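Local coordinates for aldehyde dehydrogenase (Anabaena variabilis, PDB 4H7N), which probably oxidises aldehydes to carboxylic acids with NAD+ as the electron acceptor, as other members of the aldehyde dehydrogenase family do, at residues A[174-179]-A[184-189]. Numbering follows the deposited sequence.
Sequences MALNTV and DVLIFV
Leu176 carries this contact from the helix side through one methyl group, CD2. That methyl sits 3.3 Å from Leu186 O, a van der Waals touch on the strand backbone. It also lies 4.1 Å from Leu186 CG, so it meets both the main chain and the branch point of the same residue. Phe188 adds a ring edge. Its CE2 is 4.1 Å from Leu176 CD2, and the methyl comes up near the ring plane, not over a face. Leu176 has CG anti to its backbone N (chi1 173°), which sends the isobutyl group across to the strand. No hydrogen bond links the two segments. The tight part is small: one methyl set against a carbonyl oxygen, a leucine branch point and a ring edge. Trp59 of helix 48-64 and Leu182 also touch Leu176.

The looser, solvent side is in the turn after Leu176 and at the start of 184-189. Thr178 is exposed and faces no residue of 184-189. Thr178 OG1 and Thr178 N both donate hydrogen bonds to Ala175 O, at 2.7 and 3.2 Å. Val179 N donates a hydrogen bond to Leu176 O, closing a type I turn over Leu176 to Val179. Asp184, also exposed, starts its side chain away from 174-179.

Strand 186-188 pairs in parallel with strand 156-161, through Val157 and Val159. The contact thus packs the helix of a beta-alpha-beta crossover, strand 156-161, helix 169-176 and strand 186-188, against its second strand, as in a Rossmann-type fold.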
loop_
_atom_site.group_PDB
_atom_site.type_symbol
_atom_site.label_atom_id
_atom_site.label_comp_id
_atom_site.label_asym_id
_atom_site.label_seq_id
_atom_site.Cartn_x
_atom_site.Cartn_y
_atom_site.Cartn_z
HETATM N N MSE A 174 -15.489 -14.541 -25.494
HETATM C CA MSE A 174 -15.571 -14.770 -26.914
HETATM C C MSE A 174 -14.783 -13.709 -27.660
HETATM O O MSE A 174 -14.138 -14.000 -28.672
HETATM C CB MSE A 174 -17.041 -14.803 -27.323
HETATM C CG MSE A 174 -17.261 -14.646 -28.816
HETATM SE SE MSE A 174 -19.151 -14.977 -29.340
HETATM C CE MSE A 174 -20.112 -13.498 -28.441
ATOM N N ALA A 175 -14.813 -12.454 -27.203
ATOM C CA ALA A 175 -14.046 -11.398 -27.904
ATOM C C ALA A 175 -12.568 -11.597 -27.667
ATOM O O ALA A 175 -11.721 -11.380 -28.557
ATOM C CB ALA A 175 -14.470 -10.022 -27.422
ATOM N N LEU A 176 -12.265 -11.973 -26.431
ATOM C CA LEU A 176 -10.892 -12.152 -25.958
ATOM C C LEU A 176 -10.146 -13.196 -26.800
ATOM O O LEU A 176 -8.966 -13.008 -27.150
ATOM C CB LEU A 176 -10.903 -12.556 -24.489
ATOM C CG LEU A 176 -9.586 -12.943 -23.837
ATOM C CD1 LEU A 176 -8.623 -11.767 -23.905
ATOM C CD2 LEU A 176 -9.795 -13.375 -22.418
ATOM N N ASN A 177 -10.830 -14.281 -27.142
ATOM C CA ASN A 177 -10.182 -15.383 -27.824
ATOM C C ASN A 177 -9.829 -15.075 -29.257
ATOM O O ASN A 177 -9.191 -15.882 -29.877
ATOM C CB ASN A 177 -11.037 -16.653 -27.769
ATOM C CG ASN A 177 -11.017 -17.320 -26.401
ATOM O OD1 ASN A 177 -10.023 -17.268 -25.676
ATOM N ND2 ASN A 177 -12.111 -17.969 -26.062
ATOM N N THR A 178 -10.249 -13.938 -29.799
ATOM C CA THR A 178 -9.784 -13.493 -31.107
ATOM C C THR A 178 -8.513 -12.640 -31.037
ATOM O O THR A 178 -7.982 -12.236 -32.074
ATOM C CB THR A 178 -10.869 -12.643 -31.838
ATOM O OG1 THR A 178 -11.032 -11.414 -31.135
ATOM C CG2 THR A 178 -12.219 -13.345 -31.845
ATOM N N VAL A 179 -8.000 -12.384 -29.834
ATOM C CA VAL A 179 -6.843 -11.511 -29.620
ATOM C C VAL A 179 -5.700 -12.317 -29.025
ATOM O O VAL A 179 -5.631 -12.522 -27.809
ATOM C CB VAL A 179 -7.197 -10.383 -28.659
ATOM C CG1 VAL A 179 -5.986 -9.501 -28.441
ATOM C CG2 VAL A 179 -8.358 -9.571 -29.205
ATOM N N ASP A 184 -4.056 -15.439 -23.228
ATOM C CA ASP A 184 -3.440 -16.235 -22.173
ATOM C C ASP A 184 -2.979 -15.435 -20.943
ATOM O O ASP A 184 -2.508 -16.032 -19.982
ATOM C CB ASP A 184 -2.305 -17.037 -22.739
ATOM C CG ASP A 184 -2.790 -18.044 -23.777
ATOM O OD1 ASP A 184 -3.759 -18.793 -23.522
ATOM O OD2 ASP A 184 -2.202 -18.054 -24.851
ATOM N N VAL A 185 -3.194 -14.129 -20.929
ATOM C CA VAL A 185 -2.889 -13.325 -19.738
ATOM C C VAL A 185 -4.056 -12.679 -19.021
ATOM O O VAL A 185 -3.861 -12.142 -17.919
ATOM C CB VAL A 185 -1.806 -12.228 -19.974
ATOM C CG1 VAL A 185 -0.486 -12.876 -20.360
ATOM C CG2 VAL A 185 -2.249 -11.184 -20.974
ATOM N N LEU A 186 -5.240 -12.685 -19.639
ATOM C CA LEU A 186 -6.459 -12.281 -18.993
ATOM C C LEU A 186 -7.270 -13.544 -18.893
ATOM O O LEU A 186 -7.687 -14.113 -19.923
ATOM C CB LEU A 186 -7.203 -11.270 -19.838
ATOM C CG LEU A 186 -8.577 -10.919 -19.328
ATOM C CD1 LEU A 186 -8.580 -10.484 -17.881
ATOM C CD2 LEU A 186 -9.175 -9.818 -20.186
ATOM N N ILE A 187 -7.420 -14.028 -17.670
ATOM C CA ILE A 187 -8.064 -15.284 -17.405
ATOM C C ILE A 187 -9.312 -15.022 -16.570
ATOM O O ILE A 187 -9.225 -14.392 -15.495
ATOM C CB ILE A 187 -7.125 -16.180 -16.561
ATOM C CG1 ILE A 187 -5.779 -16.359 -17.243
ATOM C CG2 ILE A 187 -7.752 -17.539 -16.357
ATOM C CD1 ILE A 187 -5.849 -16.918 -18.645
ATOM N N PHE A 188 -10.464 -15.486 -17.030
ATOM C CA PHE A 188 -11.700 -15.370 -16.250
ATOM C C PHE A 188 -11.994 -16.719 -15.566
ATOM O O PHE A 188 -11.919 -17.749 -16.230
ATOM C CB PHE A 188 -12.877 -15.079 -17.152
ATOM C CG PHE A 188 -12.855 -13.706 -17.705
ATOM C CD1 PHE A 188 -13.295 -12.655 -16.948
ATOM C CD2 PHE A 188 -12.375 -13.469 -18.967
ATOM C CE1 PHE A 188 -13.283 -11.379 -17.449
ATOM C CE2 PHE A 188 -12.355 -12.179 -19.490
ATOM C CZ PHE A 188 -12.806 -11.147 -18.716
ATOM N N VAL A 189 -12.278 -16.698 -14.277
ATOM C CA VAL A 189 -12.652 -17.900 -13.547
ATOM C C VAL A 189 -13.976 -17.645 -12.850
ATOM O O VAL A 189 -14.290 -16.537 -12.472
ATOM C CB VAL A 189 -11.587 -18.376 -12.550
ATOM C CG1 VAL A 189 -10.278 -18.698 -13.279
ATOM C CG2 VAL A 189 -11.303 -17.346 -11.510
#